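Local coordinates for YueI protein (PDB 2OHW) that is of unknown function but belongs to the DUF1694 family and folds into a helix-flanked mixed sheet of four strands, at residues G14-L19 and L118-D123; R36-L41 and V114-I119; T66-G71 and P91-S96. All coordinates share one frame; numbering follows the deposited sequence.

Contact 1 of 3, residues G14-L19 and L118-D123; sequences GMYGPL and LIYIQD
With its CG set between the backbone N and the carbonyl carbon (chi1 83°), Tyr-120 turns its ring flat onto the backbone of Gly-14. The Gly-14 CA stands 3.5 Å from the ring centroid and 8° off its normal, a CH-pi contact over the face. Gly-14 leaves helix 5-12 in a Schellman motif, its phi positive. These helix-ending backbone angles already disfavour a CB, which would press on the carbonyl O of the residue before, and the ring lying over the CA leaves no room for one either.

Met-15 bends at chi3 (-69°) and swings its CE toward Tyr-120, where it touches CB at 4.0 Å, while its CB meets Ile-119 CD1. Further out, Tyr-16 runs alongside Leu-118, with Tyr-16 OH 3.3 Å from Leu-118 CD1. The same hydroxyl sits near the plane of the Tyr-120 ring at its edge, the two tyrosine side chains being roughly perpendicular. A serine in place of Tyr-120 would probably take away the ring edge that Tyr-16 CE2 and OH lie against, and uncover Gly-14 CA.

One water joins the backbones, donating to Gly-14 O at 2.6 Å and accepting from Ile-119 N at 2.9 Å; it lies over the centre of one Tyr-16 ring face. Met-15 O accepts a hydrogen bond from Arg-34 NE. The loop after helix 5-12 and the loop before helix 124-129 thus meet through hydrophobic and CH-pi contact, their polar link passing through water instead of direct backbone pairing.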
# COMPACT_ATOMS: atom_id res chain seq x y z
N GLY A 14 -7.02 -7.71 -7.08
CA GLY A 14 -6.84 -7.30 -5.68
C GLY A 14 -5.63 -7.84 -4.95
O GLY A 14 -5.56 -7.74 -3.73
N MET A 15 -4.69 -8.42 -5.70
CA MET A 15 -3.37 -8.76 -5.15
C MET A 15 -3.43 -9.90 -4.14
O MET A 15 -2.79 -9.86 -3.08
CB MET A 15 -2.65 -7.51 -4.59
CG MET A 15 -2.45 -6.35 -5.62
SD MET A 15 -1.82 -4.78 -4.89
CE MET A 15 -3.26 -4.29 -3.93
N TYR A 16 -4.22 -10.92 -4.48
CA TYR A 16 -4.30 -12.14 -3.69
C TYR A 16 -3.10 -13.06 -3.93
O TYR A 16 -2.81 -13.47 -5.07
CB TYR A 16 -5.57 -12.91 -4.03
CG TYR A 16 -6.81 -12.28 -3.47
CD1 TYR A 16 -7.23 -12.56 -2.17
CD2 TYR A 16 -7.57 -11.39 -4.24
CE1 TYR A 16 -8.38 -11.98 -1.65
CE2 TYR A 16 -8.71 -10.81 -3.73
CZ TYR A 16 -9.11 -11.11 -2.43
OH TYR A 16 -10.25 -10.54 -1.93
N GLY A 17 -2.42 -13.40 -2.85
CA GLY A 17 -1.33 -14.38 -2.90
C GLY A 17 0.03 -13.84 -3.30
O GLY A 17 0.19 -12.64 -3.55
N PRO A 18 1.04 -14.73 -3.39
CA PRO A 18 2.39 -14.28 -3.66
C PRO A 18 2.64 -14.03 -5.15
O PRO A 18 1.86 -14.47 -6.00
CB PRO A 18 3.24 -15.46 -3.18
CG PRO A 18 2.39 -16.66 -3.47
CD PRO A 18 0.96 -16.20 -3.25
N LEU A 19 3.74 -13.34 -5.45
CA LEU A 19 4.23 -13.26 -6.82
C LEU A 19 5.31 -14.31 -7.03
O LEU A 19 5.67 -15.02 -6.09
CB LEU A 19 4.75 -11.86 -7.13
CG LEU A 19 3.70 -10.76 -7.04
CD1 LEU A 19 4.32 -9.40 -7.29
CD2 LEU A 19 2.56 -11.02 -8.01
N LEU A 118 -6.65 -10.62 2.13
CA LEU A 118 -7.32 -9.43 1.62
C LEU A 118 -6.59 -8.18 2.06
O LEU A 118 -6.57 -7.87 3.26
CB LEU A 118 -8.76 -9.37 2.14
CG LEU A 118 -9.62 -8.18 1.73
CD1 LEU A 118 -9.80 -8.13 0.22
CD2 LEU A 118 -10.96 -8.27 2.42
N ILE A 119 -5.99 -7.47 1.11
CA ILE A 119 -5.15 -6.31 1.42
C ILE A 119 -5.52 -5.06 0.62
O ILE A 119 -4.72 -4.11 0.54
CB ILE A 119 -3.67 -6.60 1.18
CG1 ILE A 119 -3.44 -7.01 -0.28
CG2 ILE A 119 -3.12 -7.63 2.17
CD1 ILE A 119 -2.01 -6.79 -0.72
N TYR A 120 -6.67 -5.07 -0.02
CA TYR A 120 -7.08 -3.91 -0.82
C TYR A 120 -8.50 -3.48 -0.49
O TYR A 120 -9.27 -4.26 0.09
CB TYR A 120 -6.92 -4.16 -2.32
CG TYR A 120 -8.05 -4.91 -3.01
CD1 TYR A 120 -8.74 -4.31 -4.06
CD2 TYR A 120 -8.40 -6.20 -2.65
CE1 TYR A 120 -9.77 -4.97 -4.72
CE2 TYR A 120 -9.46 -6.86 -3.29
CZ TYR A 120 -10.11 -6.24 -4.33
OH TYR A 120 -11.13 -6.90 -4.99
N ILE A 121 -8.82 -2.24 -0.90
CA ILE A 121 -10.15 -1.66 -0.76
C ILE A 121 -10.82 -1.63 -2.12
O ILE A 121 -10.44 -0.87 -3.00
CB ILE A 121 -10.07 -0.21 -0.17
CG1 ILE A 121 -9.27 -0.19 1.13
CG2 ILE A 121 -11.48 0.39 -0.02
CD1 ILE A 121 -8.95 1.19 1.67
N GLN A 122 -11.77 -2.53 -2.31
CA GLN A 122 -12.46 -2.63 -3.57
C GLN A 122 -13.47 -1.51 -3.70
O GLN A 122 -14.51 -1.50 -3.03
CB GLN A 122 -13.17 -3.97 -3.66
CG GLN A 122 -13.86 -4.21 -4.98
CD GLN A 122 -14.71 -5.44 -4.94
OE1 GLN A 122 -15.52 -5.63 -4.03
NE2 GLN A 122 -14.53 -6.31 -5.92
N ASP A 123 -13.17 -0.57 -4.59
CA ASP A 123 -14.13 0.48 -4.94
C ASP A 123 -13.91 0.91 -6.39
O ASP A 123 -12.99 0.42 -7.06
CB ASP A 123 -14.10 1.65 -3.91
CG ASP A 123 -12.82 2.49 -3.95
OD1 ASP A 123 -11.87 2.17 -4.68
OD2 ASP A 123 -12.77 3.53 -3.24
O HOH W 1 -6.32 -8.80 -1.43

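Contact 2 of 3, residues R36-L41 and V114-I119; sequences RVVLAL and VNRELI
Arg-116 and Ile-119 lie along Val-37, Val-38 and Ala-40 on strand 37-42, at the outer border of the mixed sheet, where a classic beta bulge sets Val-38 and Leu-39 together against Ile-108 of the neighbouring strand 104-110. The CB of Arg-116 starts beside Val-37 O at 4.0 Å. Bends at chi2 (-146°) and chi3 (-132°) then carry the chain to Val-38, whose CG1 lies over one face of the guanidinium, 3.8 Å from CZ and 3.5 Å from NH1. At the tip, NH1 forms a salt bridge with Glu-58 of helix 53-60 and donates to a water in the guanidinium plane. That water also donates to Val-38 O and Leu-118 O, so it joins both backbones to the arginine. A second water donates to Val-37 O and accepts from Arg-116 N.

Ile-119 adds the hydrophobic part: its CD1 comes across Val-37 to meet CG1 at 3.8 Å, while its CG2 rests against Val-37 O. Val-114 CG2 borders the carbonyl oxygens of Arg-36 and Val-37. Past the bulge, Ile-119 O accepts a hydrogen bond from Ala-40 N at 2.8 Å (N-H...O angle 152°), with Leu-39 CA 3.4 Å from the same oxygen.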
# COMPACT_ATOMS: atom_id res chain seq x y z
N ARG A 36 4.14 -9.57 4.27
CA ARG A 36 4.12 -8.57 5.34
C ARG A 36 3.07 -7.46 5.13
O ARG A 36 2.84 -6.62 6.01
CB ARG A 36 5.53 -7.98 5.51
CG ARG A 36 6.61 -9.07 5.82
CD ARG A 36 7.65 -8.57 6.80
NE ARG A 36 8.86 -9.40 6.97
CZ ARG A 36 8.99 -10.73 6.88
NH1 ARG A 36 7.96 -11.52 6.61
NH2 ARG A 36 10.19 -11.28 7.07
N VAL A 37 2.40 -7.48 3.99
CA VAL A 37 1.48 -6.40 3.67
C VAL A 37 0.16 -6.57 4.42
O VAL A 37 -0.46 -7.64 4.38
CB VAL A 37 1.23 -6.30 2.15
CG1 VAL A 37 0.22 -5.20 1.86
CG2 VAL A 37 2.55 -6.03 1.40
N VAL A 38 -0.26 -5.50 5.09
CA VAL A 38 -1.53 -5.42 5.79
C VAL A 38 -2.59 -4.74 4.92
O VAL A 38 -3.75 -5.16 4.91
CB VAL A 38 -1.36 -4.65 7.13
CG1 VAL A 38 -2.69 -4.41 7.80
CG2 VAL A 38 -0.43 -5.42 8.07
N LEU A 39 -2.21 -3.70 4.19
CA LEU A 39 -3.15 -2.98 3.33
C LEU A 39 -2.35 -2.19 2.31
O LEU A 39 -1.26 -1.69 2.62
CB LEU A 39 -4.03 -2.04 4.15
CG LEU A 39 -5.31 -1.46 3.50
CD1 LEU A 39 -6.44 -2.50 3.51
CD2 LEU A 39 -5.73 -0.26 4.31
N ALA A 40 -2.88 -2.07 1.11
CA ALA A 40 -2.25 -1.26 0.07
C ALA A 40 -3.32 -0.42 -0.61
O ALA A 40 -4.44 -0.90 -0.83
CB ALA A 40 -1.54 -2.15 -0.92
N LEU A 41 -2.98 0.83 -0.93
CA LEU A 41 -3.88 1.74 -1.67
C LEU A 41 -3.18 2.13 -2.96
O LEU A 41 -1.95 2.35 -2.96
CB LEU A 41 -4.10 3.01 -0.88
CG LEU A 41 -4.95 2.94 0.39
CD1 LEU A 41 -5.01 4.34 1.01
CD2 LEU A 41 -6.33 2.41 0.16
N VAL A 114 2.49 -11.72 8.17
CA VAL A 114 1.10 -11.75 8.63
C VAL A 114 0.20 -12.55 7.68
O VAL A 114 -0.90 -12.97 8.06
CB VAL A 114 0.52 -10.33 8.88
CG1 VAL A 114 1.23 -9.68 10.06
CG2 VAL A 114 0.66 -9.46 7.63
N ASN A 115 0.68 -12.76 6.46
CA ASN A 115 -0.02 -13.57 5.45
C ASN A 115 -1.50 -13.23 5.33
O ASN A 115 -2.38 -14.10 5.49
CB ASN A 115 0.17 -15.07 5.72
CG ASN A 115 1.62 -15.48 5.70
OD1 ASN A 115 2.16 -15.90 6.72
ND2 ASN A 115 2.26 -15.38 4.54
N ARG A 116 -1.79 -11.96 5.07
CA ARG A 116 -3.19 -11.56 4.93
C ARG A 116 -3.67 -11.72 3.50
O ARG A 116 -3.02 -11.26 2.57
CB ARG A 116 -3.42 -10.16 5.48
CG ARG A 116 -3.84 -10.29 6.93
CD ARG A 116 -4.82 -9.26 7.35
NE ARG A 116 -4.35 -8.69 8.59
CZ ARG A 116 -4.57 -7.45 8.99
NH1 ARG A 116 -5.30 -6.63 8.24
NH2 ARG A 116 -4.07 -7.05 10.14
N GLU A 117 -4.81 -12.40 3.33
CA GLU A 117 -5.33 -12.65 2.00
C GLU A 117 -5.84 -11.37 1.37
O GLU A 117 -5.50 -11.06 0.23
CB GLU A 117 -6.45 -13.71 2.03
CG GLU A 117 -5.98 -15.11 2.45
N LEU A 118 -6.65 -10.62 2.13
CA LEU A 118 -7.32 -9.43 1.62
C LEU A 118 -6.59 -8.18 2.06
O LEU A 118 -6.57 -7.87 3.26
CB LEU A 118 -8.76 -9.37 2.14
CG LEU A 118 -9.62 -8.18 1.73
CD1 LEU A 118 -9.80 -8.13 0.22
CD2 LEU A 118 -10.96 -8.27 2.42
N ILE A 119 -5.99 -7.47 1.11
CA ILE A 119 -5.15 -6.31 1.42
C ILE A 119 -5.52 -5.06 0.62
O ILE A 119 -4.72 -4.11 0.54
CB ILE A 119 -3.67 -6.60 1.18
CG1 ILE A 119 -3.44 -7.01 -0.28
CG2 ILE A 119 -3.12 -7.63 2.17
CD1 ILE A 119 -2.01 -6.79 -0.72
O HOH W 2 0.17 -10.23 4.04
O HOH W 3 -6.22 -6.43 5.62

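Contact 3 of 3, residues T66-G71 and P91-S96; sequences TLLING and PFKIVS
Leu-67 and Lys-93 begin the backbone pairing of two parallel strands. Leu-67 N donates to Pro-91 O at 2.9 Å in a nearly straight bond (172°), and Lys-93 N donates back to Leu-67 O at 2.8 Å. The alternation continues with Ile-69 N to Lys-93 O and Val-95 N to Ile-69 O, and it finishes with Gly-71 N on Val-95 O, where the donor is tilted 28° from the carbonyl plane. Weaker CA-H...O contacts accompany these bonds, the shortest being Phe-92 CA to Leu-67 O at 3.2 Å.

The two strands are the beta elements of a beta-alpha-beta unit: strand 65-70 leads into helix 75-87, which returns the chain to strand 92-95. That helix covers the face bearing Leu-67, Ile-69, Phe-92 and Ile-94, with Tyr-78 touching both isoleucines and Ile-82 reaching Phe-92.

Hydrophobic contacts follow the same division into faces. On the helix side, Leu-67 CB meets Phe-92 CB at 4.0 Å, Ile-69 CD1 approaches Phe-92 CD1 at 4.1 Å, and Ile-94 CG2 lies 3.7 Å from Gly-71 CA. On the other face, Leu-68 and Lys-93 run side by side, and Leu-68 CB touches Val-95 CG2. Thr-66 places CG2 anti to its backbone N and OG1 beside it (chi1 -56°), bringing the methyl 3.9 Å from Lys-93 CG and beside Pro-91 O.

Among the polar side chains, Asn-70 is held from outside the pair: OD1 accepts a hydrogen bond from Glu-72 N, and ND2 donates to Leu-104 O.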
# COMPACT_ATOMS: atom_id res chain seq x y z
N THR A 66 4.67 -0.25 9.69
CA THR A 66 5.16 1.01 9.16
C THR A 66 4.24 1.45 8.03
O THR A 66 3.75 0.62 7.26
CB THR A 66 6.59 0.87 8.64
OG1 THR A 66 7.44 0.35 9.68
CG2 THR A 66 7.16 2.21 8.15
N LEU A 67 4.02 2.75 7.94
CA LEU A 67 3.34 3.34 6.79
C LEU A 67 4.37 3.70 5.71
O LEU A 67 5.19 4.62 5.89
CB LEU A 67 2.54 4.56 7.25
CG LEU A 67 1.93 5.40 6.13
CD1 LEU A 67 0.87 4.59 5.41
CD2 LEU A 67 1.34 6.70 6.68
N LEU A 68 4.35 2.97 4.59
CA LEU A 68 5.23 3.23 3.45
C LEU A 68 4.47 4.09 2.44
O LEU A 68 3.31 3.78 2.11
CB LEU A 68 5.63 1.92 2.79
CG LEU A 68 6.34 0.87 3.68
CD1 LEU A 68 6.66 -0.38 2.88
CD2 LEU A 68 7.61 1.45 4.28
N ILE A 69 5.11 5.16 1.97
CA ILE A 69 4.48 6.14 1.08
C ILE A 69 5.33 6.26 -0.18
O ILE A 69 6.55 6.42 -0.10
CB ILE A 69 4.41 7.51 1.77
CG1 ILE A 69 3.53 7.44 3.00
CG2 ILE A 69 3.91 8.59 0.80
CD1 ILE A 69 3.82 8.56 4.00
N ASN A 70 4.68 6.20 -1.33
CA ASN A 70 5.33 6.37 -2.61
C ASN A 70 5.79 7.81 -2.80
O ASN A 70 4.95 8.71 -2.90
CB ASN A 70 4.34 5.99 -3.71
CG ASN A 70 4.97 5.90 -5.06
OD1 ASN A 70 5.93 6.62 -5.36
ND2 ASN A 70 4.43 5.03 -5.91
N GLY A 71 7.10 8.03 -2.88
CA GLY A 71 7.69 9.37 -3.04
C GLY A 71 7.34 10.08 -4.34
O GLY A 71 7.63 11.27 -4.49
N PRO A 91 5.21 4.61 12.72
CA PRO A 91 6.20 5.37 11.96
C PRO A 91 5.87 5.36 10.48
O PRO A 91 5.16 4.47 10.01
CB PRO A 91 7.50 4.62 12.24
CG PRO A 91 7.08 3.23 12.48
CD PRO A 91 5.76 3.33 13.20
N PHE A 92 6.38 6.35 9.75
CA PHE A 92 6.24 6.35 8.31
C PHE A 92 7.58 6.50 7.61
O PHE A 92 8.55 7.02 8.19
CB PHE A 92 5.27 7.44 7.85
CG PHE A 92 5.78 8.85 8.04
CD1 PHE A 92 6.50 9.48 7.03
CD2 PHE A 92 5.50 9.56 9.21
CE1 PHE A 92 6.96 10.77 7.19
CE2 PHE A 92 5.98 10.88 9.37
CZ PHE A 92 6.70 11.47 8.37
N LYS A 93 7.60 6.06 6.36
CA LYS A 93 8.79 6.18 5.51
C LYS A 93 8.34 6.61 4.14
O LYS A 93 7.42 6.02 3.58
CB LYS A 93 9.53 4.83 5.43
CG LYS A 93 10.08 4.31 6.76
CD LYS A 93 11.07 3.13 6.58
CE LYS A 93 11.57 2.63 7.93
NZ LYS A 93 12.32 1.34 7.84
N ILE A 94 8.98 7.64 3.59
CA ILE A 94 8.75 8.00 2.20
C ILE A 94 9.76 7.25 1.34
O ILE A 94 10.99 7.42 1.48
CB ILE A 94 8.80 9.54 1.99
CG1 ILE A 94 7.67 10.22 2.77
CG2 ILE A 94 8.69 9.86 0.52
CD1 ILE A 94 7.95 11.66 3.17
N VAL A 95 9.25 6.36 0.50
CA VAL A 95 10.09 5.48 -0.31
C VAL A 95 10.46 6.20 -1.61
O VAL A 95 9.59 6.52 -2.42
CB VAL A 95 9.37 4.12 -0.55
CG1 VAL A 95 10.24 3.18 -1.40
CG2 VAL A 95 9.04 3.47 0.78
N SER A 96 11.76 6.48 -1.76
CA SER A 96 12.29 7.37 -2.81
C SER A 96 13.16 6.68 -3.86
O SER A 96 13.32 7.20 -4.97
CB SER A 96 13.07 8.53 -2.19
OG SER A 96 14.16 8.07 -1.40

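Contacts 1 and 2 share Leu-118 and Ile-119 and lie on one side of the chain's centre, their own centres about 7 Å apart; Met-15 CE of contact 1 also packs on Ala-40 CB of contact 2. Contact 3 is nested within the chain loop closed by either, its centre about 19 Å from that of contact 1. Contact 2 is the most buried (five of nine touching residues), contact 1 is half buried, and contact 3 has more exposed than buried residues. Contacts 2 and 3 involve opposite outermost strands of one sheet: 92-95 is paired regularly by backbone bonds, whereas 37-42 meets an irregular loop by side-chain packing, with sparse, partly water-mediated backbone links. Contact 1 joins two loops beyond the sheet.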